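Local coordinates for protein alpha-glucosidase (Pseudoalteromonas sp. K8, PDB 5HQA) that hydrolyses alpha-glucosides as a chloride-activated enzyme of glycoside hydrolase family 97, with calcium and magnesium ions bound, at residues 23-26 / 31-34; 160-165 / 172-177. All coordinates share one frame; numbering follows the deposited sequence.

Interaction 1 of 2, residues 23-26 / 31-34; sequences YSIS and TVIN
A classic beta bulge interrupts the hairpin of strands 22-27 and 30-42: V32 and I33 both face I25, and the I25 carbonyl serves both. I25 O accepts V32 N at 2.9 Å and I33 N at 3.1 Å, both donors in the plane of the carbonyl and the second N-H pointing straight at the oxygen (180°). In return I25 N donates to I33 O (2.9 Å), which makes I25 and I33 an antiparallel hydrogen-bonded pair. Beyond the bulge S26 meets T31 as a non-hydrogen-bonded pair. V32 CG2, lying between its own backbone N and carbonyl carbon, is brought to 3.4 Å from I25 O. I25 and I33 run side by side on one face of the sheet, CB to CB 3.9 Å. I33 CG2, anti to its backbone N, comes obliquely to 4.0 Å from Y23 CE2, while I25 CG1 sits in plane at the edge of the Y23 ring. These apolar groups lead into the core: I25 and Y23 press on strand 224-234 through I231, and Y23 OH bonds to E131 O. Strand 10-15 flanks 23-26, and strand 122-134 pairs with the other arm through N34 and A133.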
loop_
_atom_site.group_PDB
_atom_site.type_symbol
_atom_site.label_atom_id
_atom_site.label_comp_id
_atom_site.label_asym_id
_atom_site.label_seq_id
_atom_site.Cartn_x
_atom_site.Cartn_y
_atom_site.Cartn_z
ATOM N N TYR A 23 22.991 9.434 -14.394
ATOM C CA TYR A 23 23.312 9.586 -12.984
ATOM C C TYR A 23 23.856 8.261 -12.463
ATOM O O TYR A 23 23.630 7.198 -13.047
ATOM C CB TYR A 23 22.086 10.038 -12.158
ATOM C CG TYR A 23 21.092 8.924 -11.951
ATOM C CD1 TYR A 23 20.191 8.579 -12.952
ATOM C CD2 TYR A 23 21.082 8.192 -10.771
ATOM C CE1 TYR A 23 19.294 7.531 -12.777
ATOM C CE2 TYR A 23 20.195 7.148 -10.587
ATOM C CZ TYR A 23 19.305 6.825 -11.590
ATOM O OH TYR A 23 18.432 5.784 -11.398
ATOM N N SER A 24 24.601 8.343 -11.364
ATOM C CA SER A 24 25.057 7.170 -10.628
ATOM C C SER A 24 25.002 7.491 -9.142
ATOM O O SER A 24 24.942 8.657 -8.745
ATOM C CB SER A 24 26.478 6.746 -11.044
ATOM O OG SER A 24 27.415 7.751 -10.695
ATOM N N ILE A 25 24.997 6.452 -8.311
ATOM C CA ILE A 25 24.831 6.634 -6.872
ATOM C C ILE A 25 25.809 5.731 -6.140
ATOM O O ILE A 25 25.919 4.541 -6.456
ATOM C CB ILE A 25 23.393 6.320 -6.413
ATOM C CG1 ILE A 25 22.372 7.163 -7.191
ATOM C CG2 ILE A 25 23.258 6.526 -4.893
ATOM C CD1 ILE A 25 20.943 6.857 -6.820
ATOM N N SER A 26 26.504 6.285 -5.155
ATOM C CA SER A 26 27.304 5.493 -4.235
ATOM C C SER A 26 26.706 5.547 -2.834
ATOM O O SER A 26 26.038 6.515 -2.454
ATOM C CB SER A 26 28.752 5.978 -4.191
ATOM O OG SER A 26 28.825 7.269 -3.617
ATOM N N THR A 31 29.973 2.298 -5.220
ATOM C CA THR A 31 28.927 2.477 -6.220
ATOM C C THR A 31 27.871 1.386 -6.085
ATOM O O THR A 31 28.192 0.196 -6.110
ATOM C CB THR A 31 29.530 2.437 -7.627
ATOM O OG1 THR A 31 30.585 3.395 -7.720
ATOM C CG2 THR A 31 28.470 2.750 -8.680
ATOM N N VAL A 32 26.608 1.789 -5.937
ATOM C CA VAL A 32 25.510 0.839 -5.936
ATOM C C VAL A 32 24.642 0.963 -7.180
ATOM O O VAL A 32 24.063 -0.040 -7.615
ATOM C CB VAL A 32 24.653 0.953 -4.654
ATOM C CG1 VAL A 32 25.468 0.514 -3.457
ATOM C CG2 VAL A 32 24.154 2.375 -4.441
ATOM N N ILE A 33 24.565 2.148 -7.781
ATOM C CA ILE A 33 23.869 2.370 -9.044
ATOM C C ILE A 33 24.897 2.910 -10.034
ATOM O O ILE A 33 25.463 3.991 -9.821
ATOM C CB ILE A 33 22.686 3.346 -8.887
ATOM C CG1 ILE A 33 21.635 2.795 -7.902
ATOM C CG2 ILE A 33 22.052 3.670 -10.253
ATOM C CD1 ILE A 33 20.926 1.546 -8.379
ATOM N N ASN A 34 25.164 2.141 -11.094
ATOM C CA ASN A 34 26.090 2.557 -12.132
ATOM C C ASN A 34 25.438 3.622 -13.006
ATOM O O ASN A 34 24.258 3.940 -12.855
ATOM C CB ASN A 34 26.508 1.355 -12.975
ATOM C CG ASN A 34 27.429 0.403 -12.229
ATOM O OD1 ASN A 34 28.178 0.810 -11.345
ATOM N ND2 ASN A 34 27.381 -0.869 -12.591
#

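Interaction 2 of 2, residues 160-165 / 172-177; sequences TPLNDA and FTFKNQ
L162 sets CD1 against both F172 and F174 and CD2 over one face of F174. CD1 is the tighter fit, 3.4 Å from F172 CZ, and it also lies 4.1 Å from F174 CG; CD2 sits 4.0 Å above the plane of the F174 ring, displaced toward its rim. A165 adds its methyl to the same aromatic end, CB to F172 CZ 3.9 Å, so the outer end of F172 is touched by both residues obliquely. L162 can reach this far because its CG is anti to the backbone N (chi1 -180°), which stretches the side chain out from the turn toward the strand. That turn, a 3-10 segment after strand 158-161, reaches across the intervening strand 141-144, where A142 touches L162 and W144 touches A165 and F172. D164 N bonds to P161 O (3.0 Å) and A165 N to L162 O (3.1 Å). T160 OG1, itself bonded to W144 NE1, also donates to P161 O, above the carbonyl plane and from the face opposite D164 N. Further out, Q199 NE2 bonds to the carbonyl oxygens of L162 and A165, the L162 backbone bonds to A140, and F205 meets the F172 ring at about 55°. An alanine in place of F172 would probably open a gap beneath L162 CD1 and A165 CB and leave F205 without its ring partner. With only methyl and ring carbons meeting across the segments, the fit rests on shape and burial; direction comes from the turn's backbone bonds.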
loop_
_atom_site.group_PDB
_atom_site.type_symbol
_atom_site.label_atom_id
_atom_site.label_comp_id
_atom_site.label_asym_id
_atom_site.label_seq_id
_atom_site.Cartn_x
_atom_site.Cartn_y
_atom_site.Cartn_z
ATOM N N THR A 160 14.674 -14.526 -6.069
ATOM C CA THR A 160 15.561 -14.979 -7.144
ATOM C C THR A 160 16.832 -14.141 -7.185
ATOM O O THR A 160 16.879 -13.058 -6.582
ATOM C CB THR A 160 14.895 -14.869 -8.523
ATOM O OG1 THR A 160 14.864 -13.489 -8.917
ATOM C CG2 THR A 160 13.469 -15.415 -8.524
ATOM N N PRO A 161 17.867 -14.593 -7.899
ATOM C CA PRO A 161 18.933 -13.669 -8.322
ATOM C C PRO A 161 18.346 -12.454 -9.025
ATOM O O PRO A 161 17.363 -12.560 -9.763
ATOM C CB PRO A 161 19.771 -14.515 -9.281
ATOM C CG PRO A 161 19.567 -15.941 -8.779
ATOM C CD PRO A 161 18.140 -15.989 -8.297
ATOM N N LEU A 162 18.954 -11.285 -8.795
ATOM C CA LEU A 162 18.429 -10.056 -9.394
ATOM C C LEU A 162 18.347 -10.154 -10.920
ATOM O O LEU A 162 17.423 -9.604 -11.533
ATOM C CB LEU A 162 19.298 -8.866 -8.981
ATOM C CG LEU A 162 18.917 -7.479 -9.504
ATOM C CD1 LEU A 162 17.527 -7.074 -9.039
ATOM C CD2 LEU A 162 19.951 -6.454 -9.027
ATOM N N ASN A 163 19.283 -10.869 -11.552
ATOM C CA ASN A 163 19.278 -10.936 -13.004
ATOM C C ASN A 163 18.108 -11.736 -13.562
ATOM O O ASN A 163 17.903 -11.711 -14.780
ATOM C CB ASN A 163 20.591 -11.524 -13.507
ATOM C CG ASN A 163 21.731 -10.532 -13.438
ATOM O OD1 ASN A 163 21.516 -9.325 -13.337
ATOM N ND2 ASN A 163 22.948 -11.035 -13.494
ATOM N N ASP A 164 17.335 -12.426 -12.718
ATOM C CA ASP A 164 16.159 -13.158 -13.183
ATOM C C ASP A 164 14.871 -12.349 -13.100
ATOM O O ASP A 164 13.818 -12.859 -13.502
ATOM C CB ASP A 164 15.969 -14.447 -12.381
ATOM C CG ASP A 164 17.131 -15.393 -12.520
ATOM O OD1 ASP A 164 17.252 -16.293 -11.668
ATOM O OD2 ASP A 164 17.927 -15.226 -13.466
ATOM N N ALA A 165 14.916 -11.124 -12.569
ATOM C CA ALA A 165 13.720 -10.289 -12.411
ATOM C C ALA A 165 13.517 -9.519 -13.710
ATOM O O ALA A 165 14.041 -8.419 -13.886
ATOM C CB ALA A 165 13.871 -9.347 -11.221
ATOM N N PHE A 172 10.177 -2.308 -5.761
ATOM C CA PHE A 172 11.029 -3.402 -6.213
ATOM C C PHE A 172 12.242 -3.420 -5.293
ATOM O O PHE A 172 13.077 -2.510 -5.353
ATOM C CB PHE A 172 11.430 -3.194 -7.670
ATOM C CG PHE A 172 12.418 -4.202 -8.178
ATOM C CD1 PHE A 172 12.160 -5.565 -8.061
ATOM C CD2 PHE A 172 13.588 -3.793 -8.805
ATOM C CE1 PHE A 172 13.068 -6.504 -8.553
ATOM C CE2 PHE A 172 14.502 -4.726 -9.297
ATOM C CZ PHE A 172 14.238 -6.083 -9.171
ATOM N N THR A 173 12.330 -4.447 -4.444
ATOM C CA THR A 173 13.295 -4.505 -3.351
ATOM C C THR A 173 14.319 -5.606 -3.584
ATOM O O THR A 173 13.970 -6.727 -3.966
ATOM C CB THR A 173 12.563 -4.744 -2.028
ATOM O OG1 THR A 173 11.671 -3.649 -1.797
ATOM C CG2 THR A 173 13.546 -4.860 -0.863
ATOM N N PHE A 174 15.587 -5.293 -3.332
ATOM C CA PHE A 174 16.643 -6.280 -3.490
ATOM C C PHE A 174 17.794 -5.912 -2.560
ATOM O O PHE A 174 17.809 -4.839 -1.949
ATOM C CB PHE A 174 17.091 -6.367 -4.961
ATOM C CG PHE A 174 17.580 -5.052 -5.526
ATOM C CD1 PHE A 174 16.685 -4.151 -6.098
ATOM C CD2 PHE A 174 18.927 -4.726 -5.485
ATOM C CE1 PHE A 174 17.138 -2.944 -6.618
ATOM C CE2 PHE A 174 19.382 -3.525 -5.998
ATOM C CZ PHE A 174 18.491 -2.639 -6.562
ATOM N N LYS A 175 18.757 -6.823 -2.429
ATOM C CA LYS A 175 19.970 -6.527 -1.680
ATOM C C LYS A 175 21.174 -6.919 -2.521
ATOM O O LYS A 175 21.112 -7.855 -3.322
ATOM C CB LYS A 175 20.021 -7.256 -0.327
ATOM C CG LYS A 175 20.107 -8.757 -0.433
ATOM C CD LYS A 175 20.352 -9.393 0.936
ATOM C CE LYS A 175 20.432 -10.910 0.812
ATOM N NZ LYS A 175 20.637 -11.578 2.131
ATOM N N ASN A 176 22.271 -6.187 -2.351
ATOM C CA ASN A 176 23.483 -6.583 -3.047
ATOM C C ASN A 176 24.320 -7.464 -2.121
ATOM O O ASN A 176 23.942 -7.749 -0.979
ATOM C CB ASN A 176 24.236 -5.358 -3.595
ATOM C CG ASN A 176 24.862 -4.478 -2.517
ATOM O OD1 ASN A 176 25.060 -4.890 -1.377
ATOM N ND2 ASN A 176 25.208 -3.245 -2.903
ATOM N N GLN A 177 25.460 -7.934 -2.626
ATOM C CA GLN A 177 26.224 -8.910 -1.865
ATOM C C GLN A 177 26.825 -8.311 -0.601
ATOM O O GLN A 177 27.062 -9.049 0.361
ATOM C CB GLN A 177 27.321 -9.516 -2.733
ATOM C CG GLN A 177 27.780 -10.875 -2.235
ATOM C CD GLN A 177 28.868 -11.471 -3.105
ATOM O OE1 GLN A 177 29.814 -10.778 -3.499
ATOM N NE2 GLN A 177 28.732 -12.760 -3.427
#

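Both contacts belong to the N-terminal domain, whose sequence family is related to the galactose mutarotases, and they come in series along the chain, interaction 1 closing before interaction 2 opens. Their centres are 16 Å apart, and they touch where V32 CG1 packs against N176 ND2 at 3.8 Å. The hairpin of interaction 1 lies in one antiparallel sheet; strands 158-161 and 172-175 of interaction 2 lie in a second. Interaction 1 faces the second sheet and interaction 2 the first, where F172 touches L197 of strand 195-199. Both contribute side chains to the interface between the two sheets, away from the glycan pocket and the calcium and magnesium sites.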